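Local coordinates for protein CrmK (Actinoalloteichus sp. WH1-2216-6, PDB 5I1V) that carries a covalently bound FAD and probably acts as an oxidase that recycles shunt products in caerulomycin biosynthesis, at residues V87-D90 against A95-V98; V149-A154 against A215-P220; A366-P371 against L418-E423. All coordinates share one frame; numbering follows the deposited sequence.

Contact 1. Residues V87-D90 against A95-V98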
ATOM      1  N   VAL A  87      14.565   8.145  -5.644  1.00 20.03           N
ATOM      2  CA  VAL A  87      13.979   8.551  -6.952  1.00 21.53           C
ATOM      3  C   VAL A  87      14.156  10.080  -7.073  1.00 23.27           C
ATOM      4  O   VAL A  87      13.820  10.806  -6.154  1.00 21.77           O
ATOM      5  CB  VAL A  87      12.477   8.210  -7.029  1.00 23.82           C
ATOM      6  CG1 VAL A  87      11.837   8.735  -8.306  1.00 23.44           C
ATOM      7  CG2 VAL A  87      12.283   6.709  -6.955  1.00 25.55           C
ATOM      8  N   GLY A  88      14.769  10.544  -8.145  1.00 23.21           N
ATOM      9  CA  GLY A  88      15.110  11.965  -8.278  1.00 27.58           C
ATOM     10  C   GLY A  88      15.524  12.271  -9.706  1.00 27.33           C
ATOM     11  O   GLY A  88      15.943  11.383 -10.422  1.00 28.57           O
ATOM     12  N   TYR A  89      15.390  13.515 -10.127  1.00 25.33           N
ATOM     13  CA  TYR A  89      15.935  13.948 -11.418  1.00 23.68           C
ATOM     14  C   TYR A  89      17.419  14.214 -11.331  1.00 24.00           C
ATOM     15  O   TYR A  89      17.870  14.856 -10.414  1.00 25.71           O
ATOM     16  CB  TYR A  89      15.313  15.265 -11.843  1.00 24.02           C
ATOM     17  CG  TYR A  89      15.563  15.618 -13.285  1.00 24.46           C
ATOM     18  CD1 TYR A  89      15.125  14.770 -14.303  1.00 23.46           C
ATOM     19  CD2 TYR A  89      16.209  16.823 -13.645  1.00 24.84           C
ATOM     20  CE1 TYR A  89      15.272  15.102 -15.619  1.00 23.62           C
ATOM     21  CE2 TYR A  89      16.392  17.153 -14.991  1.00 24.69           C
ATOM     22  CZ  TYR A  89      15.921  16.293 -15.961  1.00 24.20           C
ATOM     23  OH  TYR A  89      16.039  16.600 -17.328  1.00 25.70           O
ATOM     24  N   ASP A  90      18.158  13.666 -12.278  1.00 23.87           N
ATOM     25  CA  ASP A  90      19.595  13.797 -12.386  1.00 26.28           C
ATOM     26  C   ASP A  90      19.844  14.829 -13.503  1.00 28.38           C
ATOM     27  O   ASP A  90      19.690  14.535 -14.730  1.00 25.82           O
ATOM     28  CB  ASP A  90      20.187  12.426 -12.720  1.00 24.72           C
ATOM     29  CG  ASP A  90      21.730  12.418 -12.795  1.00 29.73           C
ATOM     30  OD1 ASP A  90      22.358  13.457 -13.066  1.00 30.52           O
ATOM     31  OD2 ASP A  90      22.313  11.315 -12.636  1.00 30.94           O
ATOM     32  N   ALA A  95      17.784  13.026 -16.873  1.00 18.87           N
ATOM     33  CA  ALA A  95      16.972  11.808 -16.747  1.00 18.65           C
ATOM     34  C   ALA A  95      16.623  11.561 -15.310  1.00 17.32           C
ATOM     35  O   ALA A  95      17.393  11.948 -14.438  1.00 18.21           O
ATOM     36  CB  ALA A  95      17.763  10.616 -17.300  1.00 18.00           C
ATOM     37  N   PHE A  96      15.511  10.859 -15.073  1.00 17.71           N
ATOM     38  CA  PHE A  96      15.143  10.478 -13.730  1.00 18.08           C
ATOM     39  C   PHE A  96      15.943   9.270 -13.218  1.00 18.73           C
ATOM     40  O   PHE A  96      15.914   8.186 -13.842  1.00 18.25           O
ATOM     41  CB  PHE A  96      13.649  10.218 -13.627  1.00 18.02           C
ATOM     42  CG  PHE A  96      12.845  11.440 -13.832  1.00 17.97           C
ATOM     43  CD1 PHE A  96      12.594  12.316 -12.793  1.00 19.48           C
ATOM     44  CD2 PHE A  96      12.364  11.736 -15.102  1.00 18.81           C
ATOM     45  CE1 PHE A  96      11.871  13.474 -13.048  1.00 20.43           C
ATOM     46  CE2 PHE A  96      11.636  12.859 -15.327  1.00 18.90           C
ATOM     47  CZ  PHE A  96      11.379  13.722 -14.321  1.00 18.94           C
ATOM     48  N   GLU A  97      16.634   9.458 -12.093  1.00 17.35           N
ATOM     49  CA  GLU A  97      17.390   8.368 -11.457  1.00 18.43           C
ATOM     50  C   GLU A  97      16.468   7.587 -10.541  1.00 19.40           C
ATOM     51  O   GLU A  97      15.774   8.168  -9.705  1.00 20.86           O
ATOM     52  CB  GLU A  97      18.527   8.941 -10.660  1.00 20.13           C
ATOM     53  CG  GLU A  97      19.559   7.932 -10.174  1.00 24.96           C
ATOM     54  CD  GLU A  97      20.591   8.585  -9.220  1.00 32.03           C
ATOM     55  OE1 GLU A  97      20.499   9.804  -9.046  1.00 33.11           O
ATOM     56  OE2 GLU A  97      21.431   7.885  -8.590  1.00 32.88           O
ATOM     57  N   VAL A  98      16.454   6.278 -10.718  1.00 19.15           N
ATOM     58  CA  VAL A  98      15.618   5.400  -9.939  1.00 18.13           C
ATOM     59  C   VAL A  98      16.507   4.289  -9.390  1.00 16.92           C
ATOM     60  O   VAL A  98      16.920   3.406 -10.148  1.00 17.17           O
ATOM     61  CB  VAL A  98      14.472   4.776 -10.777  1.00 18.28           C
ATOM     62  CG1 VAL A  98      13.631   3.802  -9.939  1.00 18.74           C
ATOM     63  CG2 VAL A  98      13.527   5.810 -11.391  1.00 18.51           C
TER
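Tyr89 and Phe96 face each other across the two arms of an antiparallel beta hairpin, strands 87-90 and 95-99, at the edge of the five-stranded sheet of the FAD-binding domain. Tyr89 has the most surface covered by the opposite strand, followed by Ala95 and Glu97. The two aromatic residues form a non-hydrogen-bonded pair, where the strands run close enough for large side chains to meet. Their rings make a T-shaped stack, with centroids 5.0 Å apart and planes at 59°: the edge of Tyr89 points at Phe96, its CD1 over the middle of that ring. With CG anti to the backbone N (chi1 -166°), the tyrosine ring also reaches back along the partner strand, so that CE1 lies 3.5 Å from Ala95 N. The tyrosine hydroxyl bonds to the backbone oxygen of Asp210, while Pro212 and Ala215 of helix 212-215 cover both rings.

On the other face lie Asp90, Ala95 and Glu97. Small Ala95 packs on Trp201 of strand 196-202; the Tyr89 ring covers its backbone, which pairs with Asp90 (Asp90 N to Ala95 O 2.9 Å, Ala95 N to Asp90 O 3.2 Å). OD2 of Asp90 and OE1 of Glu97 are 4.3 Å apart, a likely repulsion that outside partners probably offset: Arg199 makes a salt bridge to Glu97, and Trp201 NE1 binds Asp90 OD2. Gly88, which adds no side chain here, pairs with Glu97 through two backbone bonds. Glu97 N meets Gly88 O at 2.6 Å, with a C=O...N angle of 175°, and Gly88 N returns the bond to Glu97 O at 3.0 Å.

Contact 2. Residues V149-A154 against A215-P220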
ATOM      1  N   VAL A 149      10.866  -0.063 -20.738  1.00 17.25           N
ATOM      2  CA  VAL A 149      12.167  -0.088 -21.383  1.00 19.11           C
ATOM      3  C   VAL A 149      12.266   0.856 -22.599  1.00 19.16           C
ATOM      4  O   VAL A 149      13.368   1.230 -23.007  1.00 19.61           O
ATOM      5  CB  VAL A 149      12.615  -1.496 -21.754  1.00 19.96           C
ATOM      6  CG1 VAL A 149      12.713  -2.375 -20.505  1.00 21.06           C
ATOM      7  CG2 VAL A 149      11.739  -2.111 -22.829  1.00 17.97           C
ATOM      8  N   ASP A 150      11.144   1.336 -23.113  1.00 18.84           N
ATOM      9  CA  ASP A 150      11.173   2.429 -24.099  1.00 20.73           C
ATOM     10  C   ASP A 150      11.659   3.797 -23.574  1.00 21.29           C
ATOM     11  O   ASP A 150      11.858   4.707 -24.360  1.00 22.46           O
ATOM     12  CB  ASP A 150       9.815   2.540 -24.800  1.00 21.52           C
ATOM     13  CG  ASP A 150       9.444   1.241 -25.539  1.00 22.44           C
ATOM     14  OD1 ASP A 150      10.400   0.653 -26.074  1.00 21.15           O
ATOM     15  OD2 ASP A 150       8.243   0.782 -25.569  1.00 21.72           O
ATOM     16  N   TYR A 151      11.868   3.907 -22.264  1.00 17.64           N
ATOM     17  CA  TYR A 151      12.379   5.093 -21.617  1.00 18.33           C
ATOM     18  C   TYR A 151      13.691   4.856 -20.912  1.00 17.84           C
ATOM     19  O   TYR A 151      14.083   5.693 -20.059  1.00 17.21           O
ATOM     20  CB  TYR A 151      11.325   5.563 -20.586  1.00 17.74           C
ATOM     21  CG  TYR A 151      10.055   5.861 -21.301  1.00 18.25           C
ATOM     22  CD1 TYR A 151       9.093   4.854 -21.512  1.00 20.05           C
ATOM     23  CD2 TYR A 151       9.848   7.097 -21.868  1.00 20.23           C
ATOM     24  CE1 TYR A 151       7.939   5.128 -22.234  1.00 21.15           C
ATOM     25  CE2 TYR A 151       8.714   7.372 -22.607  1.00 19.86           C
ATOM     26  CZ  TYR A 151       7.771   6.400 -22.793  1.00 20.98           C
ATOM     27  OH  TYR A 151       6.628   6.719 -23.536  1.00 21.92           O
ATOM     28  N   LEU A 152      14.324   3.696 -21.140  1.00 17.46           N
ATOM     29  CA  LEU A 152      15.551   3.377 -20.433  1.00 17.70           C
ATOM     30  C   LEU A 152      16.744   4.119 -21.083  1.00 18.37           C
ATOM     31  O   LEU A 152      17.237   3.768 -22.150  1.00 19.75           O
ATOM     32  CB  LEU A 152      15.848   1.906 -20.367  1.00 20.44           C
ATOM     33  CG  LEU A 152      17.053   1.465 -19.500  1.00 20.72           C
ATOM     34  CD1 LEU A 152      16.848   1.838 -18.051  1.00 21.58           C
ATOM     35  CD2 LEU A 152      17.223  -0.040 -19.586  1.00 22.47           C
ATOM     36  N   HIS A 153      17.160   5.155 -20.426  1.00 17.74           N
ATOM     37  CA  HIS A 153      18.269   6.009 -20.938  1.00 19.05           C
ATOM     38  C   HIS A 153      19.619   5.372 -20.632  1.00 18.71           C
ATOM     39  O   HIS A 153      20.508   5.374 -21.479  1.00 20.38           O
ATOM     40  CB  HIS A 153      18.088   7.393 -20.338  1.00 20.88           C
ATOM     41  CG  HIS A 153      19.213   8.344 -20.608  1.00 25.41           C
ATOM     42  ND1 HIS A 153      19.349   9.019 -21.808  1.00 31.51           N
ATOM     43  CD2 HIS A 153      20.220   8.772 -19.818  1.00 26.62           C
ATOM     44  CE1 HIS A 153      20.386   9.844 -21.731  1.00 31.32           C
ATOM     45  NE2 HIS A 153      20.954   9.686 -20.547  1.00 30.98           N
ATOM     46  N   ALA A 154      19.775   4.843 -19.412  1.00 17.22           N
ATOM     47  CA  ALA A 154      21.021   4.262 -18.956  1.00 16.60           C
ATOM     48  C   ALA A 154      20.749   3.363 -17.744  1.00 16.09           C
ATOM     49  O   ALA A 154      19.728   3.507 -17.068  1.00 17.90           O
ATOM     50  CB  ALA A 154      22.015   5.343 -18.533  1.00 16.57           C
ATOM     51  N   ALA A 215      11.051  15.643 -19.425  1.00 21.51           N
ATOM     52  CA  ALA A 215      11.941  14.516 -19.618  1.00 20.96           C
ATOM     53  C   ALA A 215      11.204  13.176 -19.674  1.00 20.51           C
ATOM     54  O   ALA A 215      11.732  12.212 -20.211  1.00 21.56           O
ATOM     55  CB  ALA A 215      13.025  14.511 -18.564  1.00 20.90           C
ATOM     56  N   LEU A 216       9.959  13.134 -19.223  1.00 19.49           N
ATOM     57  CA  LEU A 216       9.097  11.945 -19.358  1.00 18.87           C
ATOM     58  C   LEU A 216       7.702  12.389 -19.730  1.00 21.75           C
ATOM     59  O   LEU A 216       7.351  13.554 -19.517  1.00 22.91           O
ATOM     60  CB  LEU A 216       9.060  11.149 -18.038  1.00 17.65           C
ATOM     61  CG  LEU A 216      10.183  10.149 -17.678  1.00 16.40           C
ATOM     62  CD1 LEU A 216      10.040   9.580 -16.292  1.00 17.54           C
ATOM     63  CD2 LEU A 216      10.370   9.038 -18.695  1.00 17.17           C
ATOM     64  N   PRO A 217       6.880  11.480 -20.273  1.00 22.88           N
ATOM     65  CA  PRO A 217       5.546  11.902 -20.712  1.00 23.55           C
ATOM     66  C   PRO A 217       4.613  12.291 -19.575  1.00 24.99           C
ATOM     67  O   PRO A 217       4.772  11.825 -18.443  1.00 22.11           O
ATOM     68  CB  PRO A 217       4.979  10.682 -21.447  1.00 24.76           C
ATOM     69  CG  PRO A 217       5.990   9.594 -21.368  1.00 24.19           C
ATOM     70  CD  PRO A 217       7.211  10.100 -20.648  1.00 23.28           C
ATOM     71  N   ARG A 218       3.668  13.192 -19.883  1.00 25.06           N
ATOM     72  CA  ARG A 218       2.632  13.583 -18.953  1.00 26.38           C
ATOM     73  C   ARG A 218       1.488  12.654 -19.193  1.00 25.02           C
ATOM     74  O   ARG A 218       1.036  12.580 -20.315  1.00 26.12           O
ATOM     75  CB  ARG A 218       2.154  15.006 -19.260  1.00 29.75           C
ATOM     76  CG  ARG A 218       3.107  16.079 -18.807  1.00 35.11           C
ATOM     77  CD  ARG A 218       2.477  17.447 -18.996  1.00 42.77           C
ATOM     78  NE  ARG A 218       3.494  18.348 -19.519  1.00 50.57           N
ATOM     79  CZ  ARG A 218       4.398  18.975 -18.776  1.00 55.97           C
ATOM     80  NH1 ARG A 218       4.410  18.808 -17.455  1.00 61.18           N
ATOM     81  NH2 ARG A 218       5.305  19.765 -19.359  1.00 57.04           N
ATOM     82  N   PRO A 219       0.982  11.965 -18.160  1.00 23.99           N
ATOM     83  CA  PRO A 219      -0.192  11.118 -18.483  1.00 23.38           C
ATOM     84  C   PRO A 219      -1.433  11.977 -18.766  1.00 25.89           C
ATOM     85  O   PRO A 219      -1.407  13.188 -18.517  1.00 23.97           O
ATOM     86  CB  PRO A 219      -0.378  10.319 -17.215  1.00 22.75           C
ATOM     87  CG  PRO A 219       0.081  11.256 -16.112  1.00 23.66           C
ATOM     88  CD  PRO A 219       1.204  12.066 -16.716  1.00 23.25           C
ATOM     89  N   PRO A 220      -2.519  11.371 -19.274  1.00 26.44           N
ATOM     90  CA  PRO A 220      -3.795  12.104 -19.414  1.00 28.55           C
ATOM     91  C   PRO A 220      -4.279  12.584 -18.038  1.00 26.60           C
ATOM     92  O   PRO A 220      -4.044  11.920 -17.046  1.00 27.36           O
ATOM     93  CB  PRO A 220      -4.732  11.051 -19.996  1.00 28.06           C
ATOM     94  CG  PRO A 220      -3.802  10.115 -20.717  1.00 30.06           C
ATOM     95  CD  PRO A 220      -2.642   9.994 -19.782  1.00 28.30           C
TER
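The ring of Tyr151 touches Leu216 and Pro217, and this small apolar patch is the whole of the contact, without a hydrogen bond across it. The tight part runs along one side of the tyrosine. Near the base of the ring, CD2 of Tyr151 touches the methyl CD2 of Leu216 at 3.8 Å; further out, CE2 of Tyr151 meets CD of Pro217 at 3.7 Å. With CG anti to its own carbonyl carbon (chi1 -60°), the tyrosine extends toward the loop, and the proline ring comes to meet it from the opposite direction. A rigid proline suits the place because its ring offers two adjoining methylenes, CG and CD, to the tyrosine.

The chain runs on from Tyr151 along strand 152-160, which carries a classic beta bulge where His153 and Ala154 both face Trp201; Leu216 and Pro217 lie in the loop that leads from helix 212-215 to strand 222-231. Leucine in place of the tyrosine would probably open a gap beside Pro217 and leave the backbone oxygen of Leu145 without the hydroxyl that now bonds to it.

Toward solvent the contact loosens. Leu216 is buried, packed also on Phe96 and Leu111, whereas Pro217 is partly exposed and closes the outer end, its CG 3.7 Å from Tyr151 OH. The next residue, Arg218, is exposed and turns to a salt bridge with Glu214.

Contact 3. Residues A366-P371 against L418-E423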
ATOM      1  N   ALA A 366     -16.915 -27.603  -9.742  1.00 45.17           N
ATOM      2  CA  ALA A 366     -17.368 -27.451  -8.344  1.00 43.81           C
ATOM      3  C   ALA A 366     -16.554 -28.243  -7.319  1.00 40.78           C
ATOM      4  O   ALA A 366     -16.655 -28.007  -6.135  1.00 40.23           O
ATOM      5  CB  ALA A 366     -18.850 -27.787  -8.231  1.00 48.15           C
ATOM      6  N   ASP A 367     -15.723 -29.178  -7.757  1.00 42.50           N
ATOM      7  CA  ASP A 367     -14.855 -29.906  -6.825  1.00 43.40           C
ATOM      8  C   ASP A 367     -13.605 -29.084  -6.403  1.00 46.75           C
ATOM      9  O   ASP A 367     -12.690 -29.601  -5.760  1.00 44.89           O
ATOM     10  CB  ASP A 367     -14.435 -31.268  -7.428  1.00 47.12           C
ATOM     11  CG  ASP A 367     -13.540 -31.130  -8.687  1.00 52.88           C
ATOM     12  OD1 ASP A 367     -13.157 -29.994  -9.040  1.00 58.45           O
ATOM     13  OD2 ASP A 367     -13.212 -32.158  -9.325  1.00 49.68           O
ATOM     14  N   TYR A 368     -13.560 -27.812  -6.776  1.00 45.70           N
ATOM     15  CA  TYR A 368     -12.423 -26.949  -6.442  1.00 44.12           C
ATOM     16  C   TYR A 368     -12.988 -25.725  -5.750  1.00 42.49           C
ATOM     17  O   TYR A 368     -14.102 -25.309  -6.027  1.00 43.04           O
ATOM     18  CB  TYR A 368     -11.679 -26.567  -7.720  1.00 42.32           C
ATOM     19  CG  TYR A 368     -10.489 -25.643  -7.506  1.00 42.89           C
ATOM     20  CD1 TYR A 368      -9.334 -26.103  -6.888  1.00 41.23           C
ATOM     21  CD2 TYR A 368     -10.521 -24.324  -7.949  1.00 41.08           C
ATOM     22  CE1 TYR A 368      -8.242 -25.259  -6.688  1.00 40.80           C
ATOM     23  CE2 TYR A 368      -9.440 -23.475  -7.759  1.00 40.16           C
ATOM     24  CZ  TYR A 368      -8.293 -23.945  -7.133  1.00 39.55           C
ATOM     25  OH  TYR A 368      -7.182 -23.118  -6.931  1.00 38.14           O
ATOM     26  N   HIS A 369     -12.240 -25.154  -4.822  1.00 43.82           N
ATOM     27  CA  HIS A 369     -12.682 -23.915  -4.196  1.00 44.81           C
ATOM     28  C   HIS A 369     -11.469 -22.994  -4.004  1.00 43.53           C
ATOM     29  O   HIS A 369     -10.470 -23.361  -3.388  1.00 38.33           O
ATOM     30  CB  HIS A 369     -13.412 -24.178  -2.879  1.00 48.82           C
ATOM     31  CG  HIS A 369     -13.751 -22.928  -2.115  1.00 53.50           C
ATOM     32  ND1 HIS A 369     -12.812 -22.228  -1.383  1.00 56.84           N
ATOM     33  CD2 HIS A 369     -14.917 -22.252  -1.973  1.00 55.12           C
ATOM     34  CE1 HIS A 369     -13.385 -21.176  -0.825  1.00 57.61           C
ATOM     35  NE2 HIS A 369     -14.661 -21.164  -1.173  1.00 57.80           N
ATOM     36  N   CYS A 370     -11.548 -21.812  -4.589  1.00 39.13           N
ATOM     37  CA  CYS A 370     -10.523 -20.820  -4.377  1.00 37.33           C
ATOM     38  C   CYS A 370     -10.966 -19.552  -5.071  1.00 33.80           C
ATOM     39  O   CYS A 370     -10.867 -19.427  -6.298  1.00 32.59           O
ATOM     40  CB  CYS A 370      -9.175 -21.326  -4.880  1.00 35.75           C
ATOM     41  SG  CYS A 370      -7.822 -20.132  -4.761  1.00 41.58           S
ATOM     42  N   PRO A 371     -11.517 -18.622  -4.295  1.00 34.27           N
ATOM     43  CA  PRO A 371     -12.047 -17.406  -4.874  1.00 33.43           C
ATOM     44  C   PRO A 371     -10.931 -16.520  -5.459  1.00 35.38           C
ATOM     45  O   PRO A 371     -11.234 -15.628  -6.248  1.00 30.23           O
ATOM     46  CB  PRO A 371     -12.718 -16.694  -3.687  1.00 36.48           C
ATOM     47  CG  PRO A 371     -12.785 -17.683  -2.597  1.00 35.63           C
ATOM     48  CD  PRO A 371     -11.685 -18.668  -2.836  1.00 36.09           C
ATOM     49  N   LEU A 418      -1.930 -26.074  -7.129  1.00 29.68           N
ATOM     50  CA  LEU A 418      -0.954 -26.231  -8.197  1.00 29.59           C
ATOM     51  C   LEU A 418      -1.546 -27.106  -9.271  1.00 30.35           C
ATOM     52  O   LEU A 418      -1.385 -26.862 -10.484  1.00 27.69           O
ATOM     53  CB  LEU A 418       0.363 -26.851  -7.684  1.00 29.88           C
ATOM     54  CG  LEU A 418       1.267 -25.938  -6.824  1.00 29.27           C
ATOM     55  CD1 LEU A 418       2.333 -26.746  -6.142  1.00 28.19           C
ATOM     56  CD2 LEU A 418       1.898 -24.898  -7.729  1.00 31.88           C
ATOM     57  N   ARG A 419      -2.262 -28.135  -8.847  1.00 31.66           N
ATOM     58  CA  ARG A 419      -2.893 -28.989  -9.852  1.00 32.29           C
ATOM     59  C   ARG A 419      -3.928 -28.208 -10.665  1.00 29.08           C
ATOM     60  O   ARG A 419      -3.927 -28.329 -11.871  1.00 27.53           O
ATOM     61  CB  ARG A 419      -3.444 -30.301  -9.262  1.00 35.52           C
ATOM     62  CG  ARG A 419      -4.038 -31.225 -10.316  1.00 43.46           C
ATOM     63  CD  ARG A 419      -4.411 -32.635  -9.795  1.00 45.98           C
ATOM     64  NE  ARG A 419      -5.227 -32.588  -8.578  1.00 53.86           N
ATOM     65  CZ  ARG A 419      -4.780 -32.786  -7.330  1.00 60.32           C
ATOM     66  NH1 ARG A 419      -3.496 -33.066  -7.074  1.00 62.68           N
ATOM     67  NH2 ARG A 419      -5.634 -32.700  -6.314  1.00 62.00           N
ATOM     68  N   TRP A 420      -4.737 -27.356 -10.043  1.00 29.68           N
ATOM     69  CA  TRP A 420      -5.793 -26.624 -10.776  1.00 29.87           C
ATOM     70  C   TRP A 420      -5.234 -25.687 -11.876  1.00 31.16           C
ATOM     71  O   TRP A 420      -5.688 -25.717 -13.029  1.00 29.48           O
ATOM     72  CB  TRP A 420      -6.673 -25.817  -9.817  1.00 31.39           C
ATOM     73  CG  TRP A 420      -7.783 -25.098 -10.541  1.00 32.35           C
ATOM     74  CD1 TRP A 420      -9.013 -25.613 -10.868  1.00 37.72           C
ATOM     75  CD2 TRP A 420      -7.743 -23.775 -11.100  1.00 34.10           C
ATOM     76  NE1 TRP A 420      -9.748 -24.671 -11.587  1.00 35.60           N
ATOM     77  CE2 TRP A 420      -8.987 -23.540 -11.730  1.00 33.62           C
ATOM     78  CE3 TRP A 420      -6.780 -22.748 -11.106  1.00 33.20           C
ATOM     79  CZ2 TRP A 420      -9.281 -22.342 -12.364  1.00 31.73           C
ATOM     80  CZ3 TRP A 420      -7.072 -21.560 -11.764  1.00 31.51           C
ATOM     81  CH2 TRP A 420      -8.317 -21.364 -12.367  1.00 33.81           C
ATOM     82  N   ILE A 421      -4.209 -24.897 -11.525  1.00 28.85           N
ATOM     83  CA  ILE A 421      -3.646 -23.944 -12.473  1.00 27.91           C
ATOM     84  C   ILE A 421      -2.856 -24.659 -13.569  1.00 27.64           C
ATOM     85  O   ILE A 421      -2.872 -24.236 -14.714  1.00 26.83           O
ATOM     86  CB  ILE A 421      -2.808 -22.845 -11.766  1.00 26.46           C
ATOM     87  CG1 ILE A 421      -2.507 -21.725 -12.752  1.00 26.37           C
ATOM     88  CG2 ILE A 421      -1.522 -23.389 -11.108  1.00 26.87           C
ATOM     89  CD1 ILE A 421      -1.947 -20.459 -12.089  1.00 24.80           C
ATOM     90  N   ARG A 422      -2.192 -25.770 -13.242  1.00 26.71           N
ATOM     91  CA  ARG A 422      -1.463 -26.506 -14.248  1.00 27.58           C
ATOM     92  C   ARG A 422      -2.367 -27.128 -15.297  1.00 29.57           C
ATOM     93  O   ARG A 422      -2.055 -27.118 -16.493  1.00 28.25           O
ATOM     94  CB  ARG A 422      -0.606 -27.561 -13.611  1.00 30.17           C
ATOM     95  CG  ARG A 422       0.668 -26.975 -13.025  1.00 30.90           C
ATOM     96  CD  ARG A 422       1.290 -27.939 -12.050  1.00 32.95           C
ATOM     97  NE  ARG A 422       2.549 -27.418 -11.586  1.00 34.80           N
ATOM     98  CZ  ARG A 422       3.210 -27.909 -10.555  1.00 37.96           C
ATOM     99  NH1 ARG A 422       2.733 -28.954  -9.878  1.00 35.76           N
ATOM    100  NH2 ARG A 422       4.359 -27.357 -10.221  1.00 37.65           N
ATOM    101  N   GLU A 423      -3.485 -27.661 -14.825  1.00 32.14           N
ATOM    102  CA  GLU A 423      -4.430 -28.355 -15.709  1.00 33.35           C
ATOM    103  C   GLU A 423      -5.216 -27.383 -16.586  1.00 30.53           C
ATOM    104  O   GLU A 423      -5.350 -27.625 -17.791  1.00 30.66           O
ATOM    105  CB  GLU A 423      -5.343 -29.262 -14.879  1.00 34.33           C
ATOM    106  CG  GLU A 423      -4.564 -30.480 -14.392  1.00 37.95           C
ATOM    107  CD  GLU A 423      -5.401 -31.569 -13.719  1.00 43.73           C
ATOM    108  OE1 GLU A 423      -6.582 -31.310 -13.361  1.00 45.37           O
ATOM    109  OE2 GLU A 423      -4.836 -32.678 -13.492  1.00 44.96           O
TER
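Tyr368 and Trp420 lie face to face, and these two buried aromatic residues make the entire contact between the loop 366-371 and helix 414-428. Their planes differ by only 5°, and the tyrosine ring is 3.9 Å, centroid to centroid, from the five-membered ring of the indole: an offset stack. Although the planes are nearly parallel, the side chains themselves cross at about a right angle, one coming from the loop and the other from the helix.

The offset decides which atoms meet. CG of Trp420 stands over the centre of the tyrosine ring, 3.5 Å above its plane, whereas CE2 of Tyr368 lies over the indole toward its rim. The pyrrole side of the indole covers one part of the phenol: CD1 of Trp420 is 3.5 Å from CD2 of Tyr368. At the opposite side of the same ring, CB of Trp420 approaches CE1 of Tyr368 at 3.5 Å and adds a CH-pi contact over the face. Both side chains have CG anti to the backbone N (chi1 179° in Tyr368, -178° in Trp420), a setting that carries each ring out from its backbone toward the other segment.

Tyrosine and tryptophan suit this buried site because each pairs a broad apolar face with a polar group at its rim. The phenol hydroxyl is hydrogen-bonded to His417 ND1, and the indole NE1 to the backbone oxygen of His362; two separate anchors thus help to fix how the rings are turned.

His272 meets Tyr368 edge-to-face. Val406 of strand 400-408 packs against both stacked residues, and Leu363 of helix 353-364 touches Trp420, placing the stack where helices 353-364 and 414-428 meet the large antiparallel sheet.

How the contacts relate
Contacts 1 and 2 are neighbours, their centres 11 Å apart, and share the five-stranded sheet of the FAD-binding domain. They touch directly: CD2 of Phe96 lies 3.4 Å from CD1 of Leu216, and CE1 of Tyr89 lies 3.8 Å from CB of Ala215. Neither reaches the cofactor; the side chain of Val98 is about 10 Å from the bound FAD and that of Tyr151 about 13 Å. Contact 3 belongs to the region of the eight-stranded sheet, on the opposite side of the chain's centre and away from the annotated sites. Its centre is 44 Å from that of contact 1 and 40 Å from that of contact 2.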